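Local coordinates for probable fumarate reductase Ifc3 (Shewanella frigidimarina, PDB 1QO8), which reduces fumarate to succinate in vitro, essentially in one direction, with FAD and four covalently bound haems c, and may take part in electron transport to iron(III), at residues G158-V170 with R539-F551. Numbering follows the deposited sequence.
With FAD (flavin-adenine dinucleotide), chain G.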
ATOM      1  N   GLY A 158      24.642  -2.692  -4.783  1.00 39.23           N
ATOM      2  CA  GLY A 158      23.241  -2.448  -5.018  1.00 35.35           C
ATOM      3  C   GLY A 158      23.042  -1.331  -6.122  1.00 37.43           C
ATOM      4  O   GLY A 158      23.695  -1.336  -7.181  1.00 35.42           O
ATOM      5  N   ASN A 159      22.002  -0.502  -5.935  1.00 35.64           N
ATOM      6  CA  ASN A 159      21.752   0.609  -6.847  1.00 36.94           C
ATOM      7  C   ASN A 159      22.787   1.713  -6.617  1.00 37.86           C
ATOM      8  O   ASN A 159      23.053   2.480  -7.555  1.00 39.82           O
ATOM      9  CB  ASN A 159      20.329   1.202  -6.707  1.00 37.81           C
ATOM     10  CG  ASN A 159      19.298   0.357  -7.443  1.00 33.69           C
ATOM     11  OD1 ASN A 159      19.570  -0.205  -8.479  1.00 32.16           O
ATOM     12  ND2 ASN A 159      18.048   0.225  -6.925  1.00 32.92           N
ATOM     13  N   SER A 160      23.229   1.890  -5.373  1.00 34.75           N
ATOM     14  CA  SER A 160      24.114   2.938  -4.991  1.00 40.42           C
ATOM     15  C   SER A 160      25.352   3.001  -5.892  1.00 42.19           C
ATOM     16  O   SER A 160      25.661   4.122  -6.318  1.00 46.98           O
ATOM     17  CB  SER A 160      24.695   2.839  -3.555  1.00 38.85           C
ATOM     18  OG  SER A 160      23.613   2.887  -2.616  1.00 42.41           O
ATOM     19  N   MET A 161      25.867   1.872  -6.380  1.00 37.75           N
ATOM     20  CA  MET A 161      27.116   1.844  -7.087  1.00 39.46           C
ATOM     21  C   MET A 161      26.930   2.238  -8.535  1.00 39.55           C
ATOM     22  O   MET A 161      27.892   2.316  -9.284  1.00 40.24           O
ATOM     23  CB  MET A 161      27.695   0.380  -7.014  1.00 33.55           C
ATOM     24  CG  MET A 161      26.990  -0.616  -7.876  1.00 34.51           C
ATOM     25  SD  MET A 161      27.235  -2.367  -7.574  1.00 37.28           S
ATOM     26  CE  MET A 161      28.997  -2.512  -8.083  1.00 31.61           C
ATOM     27  N   ILE A 162      25.672   2.286  -9.029  1.00 42.00           N
ATOM     28  CA  ILE A 162      25.470   2.679 -10.426  1.00 39.96           C
ATOM     29  C   ILE A 162      24.922   4.086 -10.502  1.00 41.18           C
ATOM     30  O   ILE A 162      24.442   4.445 -11.548  1.00 43.16           O
ATOM     31  CB  ILE A 162      24.566   1.747 -11.218  1.00 34.30           C
ATOM     32  CG1 ILE A 162      23.224   1.635 -10.467  1.00 33.49           C
ATOM     33  CG2 ILE A 162      25.319   0.413 -11.451  1.00 34.95           C
ATOM     34  CD1 ILE A 162      22.280   0.754 -11.291  1.00 29.68           C
ATOM     35  N   SER A 163      24.870   4.734  -9.369  1.00 44.23           N
ATOM     36  CA  SER A 163      24.435   6.110  -9.205  1.00 48.19           C
ATOM     37  C   SER A 163      25.494   7.039  -9.845  1.00 48.24           C
ATOM     38  O   SER A 163      26.686   6.913  -9.846  1.00 42.89           O
ATOM     39  CB  SER A 163      24.117   6.511  -7.780  1.00 45.53           C
ATOM     40  OG  SER A 163      25.242   6.749  -6.988  1.00 55.27           O
ATOM     41  N   ALA A 164      24.945   8.007 -10.509  1.00 48.95           N
ATOM     42  CA  ALA A 164      25.181   9.009 -11.445  1.00 55.93           C
ATOM     43  C   ALA A 164      25.418  10.470 -11.106  1.00 56.86           C
ATOM     44  O   ALA A 164      26.185  11.279 -11.631  1.00 56.23           O
ATOM     45  CB  ALA A 164      23.604   9.027 -11.938  1.00 59.36           C
ATOM     46  N   GLY A 165      24.552  10.998 -10.248  1.00 56.60           N
ATOM     47  CA  GLY A 165      24.297  12.444 -10.181  1.00 57.19           C
ATOM     48  C   GLY A 165      24.535  12.959  -8.768  1.00 55.00           C
ATOM     49  O   GLY A 165      23.631  13.605  -8.235  1.00 59.87           O
ATOM     50  N   GLY A 166      25.565  12.534  -8.101  1.00 46.62           N
ATOM     51  CA  GLY A 166      25.989  12.844  -6.822  1.00 43.67           C
ATOM     52  C   GLY A 166      25.085  12.995  -5.630  1.00 44.63           C
ATOM     53  O   GLY A 166      23.951  12.547  -5.604  1.00 46.60           O
ATOM     54  N   MET A 167      25.542  13.760  -4.665  1.00 42.18           N
ATOM     55  CA  MET A 167      25.046  13.878  -3.311  1.00 44.99           C
ATOM     56  C   MET A 167      24.802  15.352  -2.979  1.00 46.00           C
ATOM     57  O   MET A 167      25.689  16.197  -3.192  1.00 44.75           O
ATOM     58  CB  MET A 167      26.149  13.297  -2.409  1.00 43.39           C
ATOM     59  CG  MET A 167      25.795  13.402  -0.932  1.00 47.71           C
ATOM     60  SD  MET A 167      26.791  12.540   0.268  1.00 46.65           S
ATOM     61  CE  MET A 167      26.077  13.177   1.775  1.00 48.20           C
ATOM     62  N   ASN A 168      23.573  15.696  -2.655  1.00 48.08           N
ATOM     63  CA  ASN A 168      23.148  16.999  -2.184  1.00 48.18           C
ATOM     64  C   ASN A 168      23.640  17.279  -0.783  1.00 47.29           C
ATOM     65  O   ASN A 168      23.687  16.425   0.103  1.00 49.07           O
ATOM     66  CB  ASN A 168      21.587  17.111  -2.254  1.00 48.12           C
ATOM     67  CG  ASN A 168      21.107  17.173  -3.677  1.00 46.42           C
ATOM     68  OD1 ASN A 168      21.877  17.511  -4.597  1.00 47.86           O
ATOM     69  ND2 ASN A 168      19.866  16.846  -4.020  1.00 47.29           N
ATOM     70  N   ALA A 169      24.203  18.469  -0.593  1.00 47.91           N
ATOM     71  CA  ALA A 169      24.544  18.929   0.775  1.00 48.57           C
ATOM     72  C   ALA A 169      24.507  20.461   0.786  1.00 50.01           C
ATOM     73  O   ALA A 169      24.619  21.139  -0.239  1.00 51.78           O
ATOM     74  CB  ALA A 169      25.891  18.422   1.216  1.00 45.28           C
ATOM     75  N   VAL A 170      24.310  21.044   1.942  1.00 51.99           N
ATOM     76  CA  VAL A 170      24.218  22.478   2.109  1.00 52.20           C
ATOM     77  C   VAL A 170      25.321  22.881   3.100  1.00 51.59           C
ATOM     78  O   VAL A 170      25.386  22.219   4.119  1.00 49.23           O
ATOM     79  CB  VAL A 170      22.873  22.952   2.674  1.00 52.45           C
ATOM     80  CG1 VAL A 170      22.356  22.229   3.901  1.00 53.72           C
ATOM     81  CG2 VAL A 170      23.034  24.437   3.097  1.00 51.83           C
ATOM     82  N   ARG A 539      11.257  11.890  -5.272  1.00 44.31           N
ATOM     83  CA  ARG A 539      12.669  12.076  -4.856  1.00 43.56           C
ATOM     84  C   ARG A 539      13.292  13.152  -5.769  1.00 46.47           C
ATOM     85  O   ARG A 539      13.126  12.939  -6.976  1.00 46.22           O
ATOM     86  CB  ARG A 539      13.424  10.751  -5.069  1.00 42.53           C
ATOM     87  CG  ARG A 539      14.939  10.717  -4.903  1.00 43.90           C
ATOM     88  CD  ARG A 539      15.634   9.519  -5.571  1.00 39.94           C
ATOM     89  NE  ARG A 539      15.379   9.693  -7.025  1.00 43.03           N
ATOM     90  CZ  ARG A 539      16.166  10.235  -7.948  1.00 45.30           C
ATOM     91  NH1 ARG A 539      17.387  10.593  -7.537  1.00 44.45           N
ATOM     92  NH2 ARG A 539      15.748  10.427  -9.193  1.00 43.56           N
ATOM     93  N   LEU A 540      13.975  14.166  -5.233  1.00 45.20           N
ATOM     94  CA  LEU A 540      14.911  14.941  -6.054  1.00 43.75           C
ATOM     95  C   LEU A 540      16.269  14.336  -6.319  1.00 43.10           C
ATOM     96  O   LEU A 540      16.923  13.694  -5.468  1.00 44.21           O
ATOM     97  CB  LEU A 540      15.121  16.303  -5.320  1.00 44.96           C
ATOM     98  CG  LEU A 540      13.828  17.118  -5.142  1.00 48.20           C
ATOM     99  CD1 LEU A 540      14.062  18.546  -4.672  1.00 46.63           C
ATOM    100  CD2 LEU A 540      13.094  17.232  -6.491  1.00 47.27           C
ATOM    101  N   GLY A 541      16.835  14.515  -7.496  1.00 39.87           N
ATOM    102  CA  GLY A 541      18.209  14.092  -7.841  1.00 40.51           C
ATOM    103  C   GLY A 541      19.216  14.559  -6.789  1.00 41.00           C
ATOM    104  O   GLY A 541      19.167  15.716  -6.352  1.00 39.85           O
ATOM    105  N   GLY A 542      19.994  13.664  -6.169  1.00 35.21           N
ATOM    106  CA  GLY A 542      20.992  13.957  -5.209  1.00 38.22           C
ATOM    107  C   GLY A 542      20.609  13.729  -3.746  1.00 43.98           C
ATOM    108  O   GLY A 542      21.451  13.624  -2.833  1.00 45.00           O
ATOM    109  N   ASN A 543      19.296  13.633  -3.508  1.00 43.31           N
ATOM    110  CA  ASN A 543      18.816  13.522  -2.133  1.00 42.91           C
ATOM    111  C   ASN A 543      18.799  12.095  -1.618  1.00 41.95           C
ATOM    112  O   ASN A 543      18.969  11.870  -0.416  1.00 39.27           O
ATOM    113  CB  ASN A 543      17.374  14.082  -2.131  1.00 43.67           C
ATOM    114  CG  ASN A 543      17.405  15.558  -1.795  1.00 45.75           C
ATOM    115  OD1 ASN A 543      18.489  16.115  -1.583  1.00 45.20           O
ATOM    116  ND2 ASN A 543      16.245  16.159  -1.717  1.00 44.17           N
ATOM    117  N   ALA A 544      18.603  11.127  -2.501  1.00 41.89           N
ATOM    118  CA  ALA A 544      18.603   9.713  -2.021  1.00 43.28           C
ATOM    119  C   ALA A 544      19.990   9.207  -1.663  1.00 43.42           C
ATOM    120  O   ALA A 544      20.161   8.469  -0.680  1.00 43.51           O
ATOM    121  CB  ALA A 544      18.079   8.809  -3.117  1.00 37.79           C
ATOM    122  N   ILE A 545      21.014   9.600  -2.454  1.00 43.88           N
ATOM    123  CA  ILE A 545      22.400   9.294  -2.059  1.00 44.23           C
ATOM    124  C   ILE A 545      22.637   9.983  -0.721  1.00 44.57           C
ATOM    125  O   ILE A 545      23.190   9.351   0.184  1.00 42.99           O
ATOM    126  CB  ILE A 545      23.515   9.687  -3.069  1.00 44.78           C
ATOM    127  CG1 ILE A 545      23.403   8.706  -4.205  1.00 43.14           C
ATOM    128  CG2 ILE A 545      24.929   9.646  -2.464  1.00 43.78           C
ATOM    129  CD1 ILE A 545      23.870   7.294  -3.764  1.00 43.95           C
ATOM    130  N   ALA A 546      22.186  11.231  -0.539  1.00 42.95           N
ATOM    131  CA  ALA A 546      22.451  11.891   0.723  1.00 44.13           C
ATOM    132  C   ALA A 546      21.766  11.235   1.907  1.00 43.35           C
ATOM    133  O   ALA A 546      22.257  11.188   3.038  1.00 42.61           O
ATOM    134  CB  ALA A 546      21.981  13.353   0.675  1.00 43.88           C
ATOM    135  N   ASP A 547      20.536  10.811   1.696  1.00 44.03           N
ATOM    136  CA  ASP A 547      19.749   9.982   2.618  1.00 44.75           C
ATOM    137  C   ASP A 547      20.530   8.728   2.999  1.00 43.37           C
ATOM    138  O   ASP A 547      20.646   8.461   4.178  1.00 44.60           O
ATOM    139  CB  ASP A 547      18.454   9.630   1.876  1.00 46.63           C
ATOM    140  CG  ASP A 547      17.510   8.691   2.592  1.00 51.35           C
ATOM    141  OD1 ASP A 547      17.518   8.556   3.833  1.00 49.95           O
ATOM    142  OD2 ASP A 547      16.702   8.064   1.851  1.00 53.35           O
ATOM    143  N   THR A 548      21.128   7.955   2.131  1.00 41.02           N
ATOM    144  CA  THR A 548      21.846   6.726   2.529  1.00 41.59           C
ATOM    145  C   THR A 548      23.024   7.073   3.428  1.00 42.25           C
ATOM    146  O   THR A 548      23.270   6.340   4.403  1.00 41.05           O
ATOM    147  CB  THR A 548      22.334   5.889   1.329  1.00 41.61           C
ATOM    148  OG1 THR A 548      23.346   6.675   0.645  1.00 41.89           O
ATOM    149  CG2 THR A 548      21.209   5.591   0.352  1.00 39.61           C
ATOM    150  N   VAL A 549      23.652   8.253   3.232  1.00 43.68           N
ATOM    151  CA  VAL A 549      24.763   8.585   4.104  1.00 45.53           C
ATOM    152  C   VAL A 549      24.247   9.069   5.463  1.00 45.46           C
ATOM    153  O   VAL A 549      24.640   8.617   6.542  1.00 45.82           O
ATOM    154  CB  VAL A 549      25.716   9.648   3.513  1.00 46.35           C
ATOM    155  CG1 VAL A 549      26.804   9.984   4.505  1.00 43.07           C
ATOM    156  CG2 VAL A 549      26.318   9.088   2.214  1.00 42.69           C
ATOM    157  N   VAL A 550      23.389  10.061   5.449  1.00 44.79           N
ATOM    158  CA  VAL A 550      22.961  10.673   6.692  1.00 45.66           C
ATOM    159  C   VAL A 550      22.213   9.635   7.566  1.00 47.24           C
ATOM    160  O   VAL A 550      22.445   9.584   8.768  1.00 43.36           O
ATOM    161  CB  VAL A 550      22.062  11.862   6.392  1.00 46.39           C
ATOM    162  CG1 VAL A 550      21.284  12.325   7.611  1.00 46.30           C
ATOM    163  CG2 VAL A 550      22.853  13.041   5.829  1.00 47.12           C
ATOM    164  N   PHE A 551      21.241   8.906   7.024  1.00 45.62           N
ATOM    165  CA  PHE A 551      20.425   8.068   7.900  1.00 46.77           C
ATOM    166  C   PHE A 551      21.122   6.725   8.057  1.00 46.67           C
ATOM    167  O   PHE A 551      20.858   5.966   8.990  1.00 45.54           O
ATOM    168  CB  PHE A 551      18.979   7.931   7.381  1.00 48.41           C
ATOM    169  CG  PHE A 551      18.187   9.179   7.714  1.00 50.55           C
ATOM    170  CD1 PHE A 551      17.772   9.441   9.012  1.00 50.00           C
ATOM    171  CD2 PHE A 551      17.906  10.095   6.702  1.00 52.01           C
ATOM    172  CE1 PHE A 551      17.126  10.630   9.306  1.00 50.95           C
ATOM    173  CE2 PHE A 551      17.228  11.271   7.002  1.00 51.56           C
ATOM    174  CZ  PHE A 551      16.842  11.550   8.299  1.00 51.15           C
TER
HETATM  175  PA  FAD G 605      21.045  -0.104  -2.448  1.00 37.10           P
HETATM  176  O1A FAD G 605      22.271   0.637  -2.884  1.00 36.29           O
HETATM  177  O2A FAD G 605      20.225  -0.690  -3.354  1.00 34.89           O
HETATM  178  O5B FAD G 605      21.676  -1.400  -1.822  1.00 38.68           O
HETATM  179  C5B FAD G 605      20.884  -2.401  -1.059  1.00 37.74           C
HETATM  180  C4B FAD G 605      21.829  -3.677  -0.796  1.00 37.13           C
HETATM  181  O4B FAD G 605      20.930  -4.613  -0.023  1.00 36.70           O
HETATM  182  C3B FAD G 605      22.100  -4.465  -2.120  1.00 36.57           C
HETATM  183  O3B FAD G 605      23.378  -4.637  -2.543  1.00 34.67           O
HETATM  184  C2B FAD G 605      21.095  -5.674  -2.087  1.00 37.21           C
HETATM  185  O2B FAD G 605      21.559  -6.875  -2.751  1.00 40.43           O
HETATM  186  C1B FAD G 605      21.111  -5.953  -0.631  1.00 36.52           C
HETATM  187  N9A FAD G 605      19.915  -6.668  -0.166  1.00 40.56           N
HETATM  188  C8A FAD G 605      18.617  -6.531  -0.589  1.00 37.92           C
HETATM  189  N7A FAD G 605      17.823  -7.411  -0.044  1.00 38.16           N
HETATM  190  C5A FAD G 605      18.626  -8.180   0.793  1.00 37.60           C
HETATM  191  C6A FAD G 605      18.372  -9.366   1.606  1.00 38.01           C
HETATM  192  N6A FAD G 605      17.201  -9.926   1.735  1.00 38.15           N
HETATM  193  N1A FAD G 605      19.450  -9.809   2.301  1.00 37.75           N
HETATM  194  C2A FAD G 605      20.721  -9.307   2.137  1.00 39.56           C
HETATM  195  N3A FAD G 605      21.046  -8.228   1.389  1.00 38.68           N
HETATM  196  C4A FAD G 605      19.956  -7.745   0.734  1.00 38.96           C
HETATM  197  N1  FAD G 605      20.039   9.123  -6.176  1.00 45.98           N
HETATM  198  C2  FAD G 605      20.688  10.220  -5.890  1.00 47.89           C
HETATM  199  O2  FAD G 605      20.531  10.940  -4.960  1.00 45.75           O
HETATM  200  N3  FAD G 605      21.741  10.722  -6.714  1.00 52.54           N
HETATM  201  C4  FAD G 605      22.038   9.954  -7.836  1.00 53.17           C
HETATM  202  O4  FAD G 605      22.877  10.338  -8.600  1.00 56.32           O
HETATM  203  C4X FAD G 605      21.251   8.767  -8.162  1.00 48.56           C
HETATM  204  N5  FAD G 605      21.507   8.075  -9.283  1.00 46.53           N
HETATM  205  C5X FAD G 605      20.842   6.929  -9.559  1.00 44.72           C
HETATM  206  C6  FAD G 605      21.171   6.247 -10.739  1.00 43.24           C
HETATM  207  C7  FAD G 605      20.520   5.076 -11.044  1.00 45.29           C
HETATM  208  C7M FAD G 605      20.814   4.287 -12.280  1.00 43.57           C
HETATM  209  C8  FAD G 605      19.546   4.567 -10.111  1.00 44.00           C
HETATM  210  C8M FAD G 605      18.882   3.255 -10.397  1.00 44.80           C
HETATM  211  C9  FAD G 605      19.245   5.217  -8.941  1.00 40.94           C
HETATM  212  C9A FAD G 605      19.870   6.399  -8.624  1.00 42.13           C
HETATM  213  N10 FAD G 605      19.621   7.173  -7.473  1.00 41.14           N
HETATM  214  C10 FAD G 605      20.268   8.321  -7.220  1.00 44.56           C
HETATM  215  C1' FAD G 605      18.933   6.549  -6.299  1.00 43.11           C
HETATM  216  C2' FAD G 605      19.992   6.145  -5.219  1.00 41.42           C
HETATM  217  O2' FAD G 605      21.069   5.614  -6.062  1.00 42.40           O
HETATM  218  C3' FAD G 605      19.406   4.893  -4.520  1.00 39.59           C
HETATM  219  O3' FAD G 605      18.150   5.199  -3.901  1.00 42.08           O
HETATM  220  C4' FAD G 605      20.249   4.676  -3.219  1.00 41.19           C
HETATM  221  O4' FAD G 605      21.568   4.305  -3.724  1.00 37.41           O
HETATM  222  C5' FAD G 605      19.640   3.408  -2.521  1.00 36.37           C
HETATM  223  O5' FAD G 605      20.750   3.010  -1.496  1.00 41.82           O
HETATM  224  P   FAD G 605      20.544   1.888  -0.461  1.00 38.53           P
HETATM  225  O1P FAD G 605      21.826   1.878   0.340  1.00 38.39           O
HETATM  226  O2P FAD G 605      19.323   2.203   0.133  1.00 38.75           O
HETATM  227  O3P FAD G 605      20.285   0.721  -1.280  1.00 35.93           O
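The side-chain amides of N168 and N543 meet almost perpendicularly, their planes 86° apart. N168 ND2 donates to N543 OD1 at 2.9 Å; the acceptor lies in the N168 amide plane, whereas the donor stands above the carbonyl plane of N543. N168 ND2 also reaches G541 O at 2.7 Å through a more bent bond, while OD1 accepts from T239, so asparagine, donor and acceptor in one flat group, suits this buried place. With N168 replaced by an alanine, G541 O and N543 OD1 would probably lose their shared donor, T239 its acceptor, and the N543 amide would be freer to turn. N168 N adds a nearly straight bond to G542 O (3.0 Å). G542, the N-cap of helix 543-563, must be glycine: a CB would collide with N168 OD1.

M167, long and unbranched, its CG anti to the backbone N (chi1 178°), extends past small A546 to bring CE within 4.0 Å of V549 CB. Branched I545 serves two neighbours, laying CG1 over the flavin pyrimidine, 3.5 Å from FAD C2, and CG2 against M167.

Both segments also bond to the pyrimidine edge: G166 O accepts from FAD N3, and I545 N donates to FAD O2 (2.9 Å), where the helix start would probably favour negative charge on the reduced ring. Backbone groups of a glycine-containing loop and a helix start holding this edge fit the FAD-binding domain of the fumarate reductase/succinate dehydrogenase subfamily.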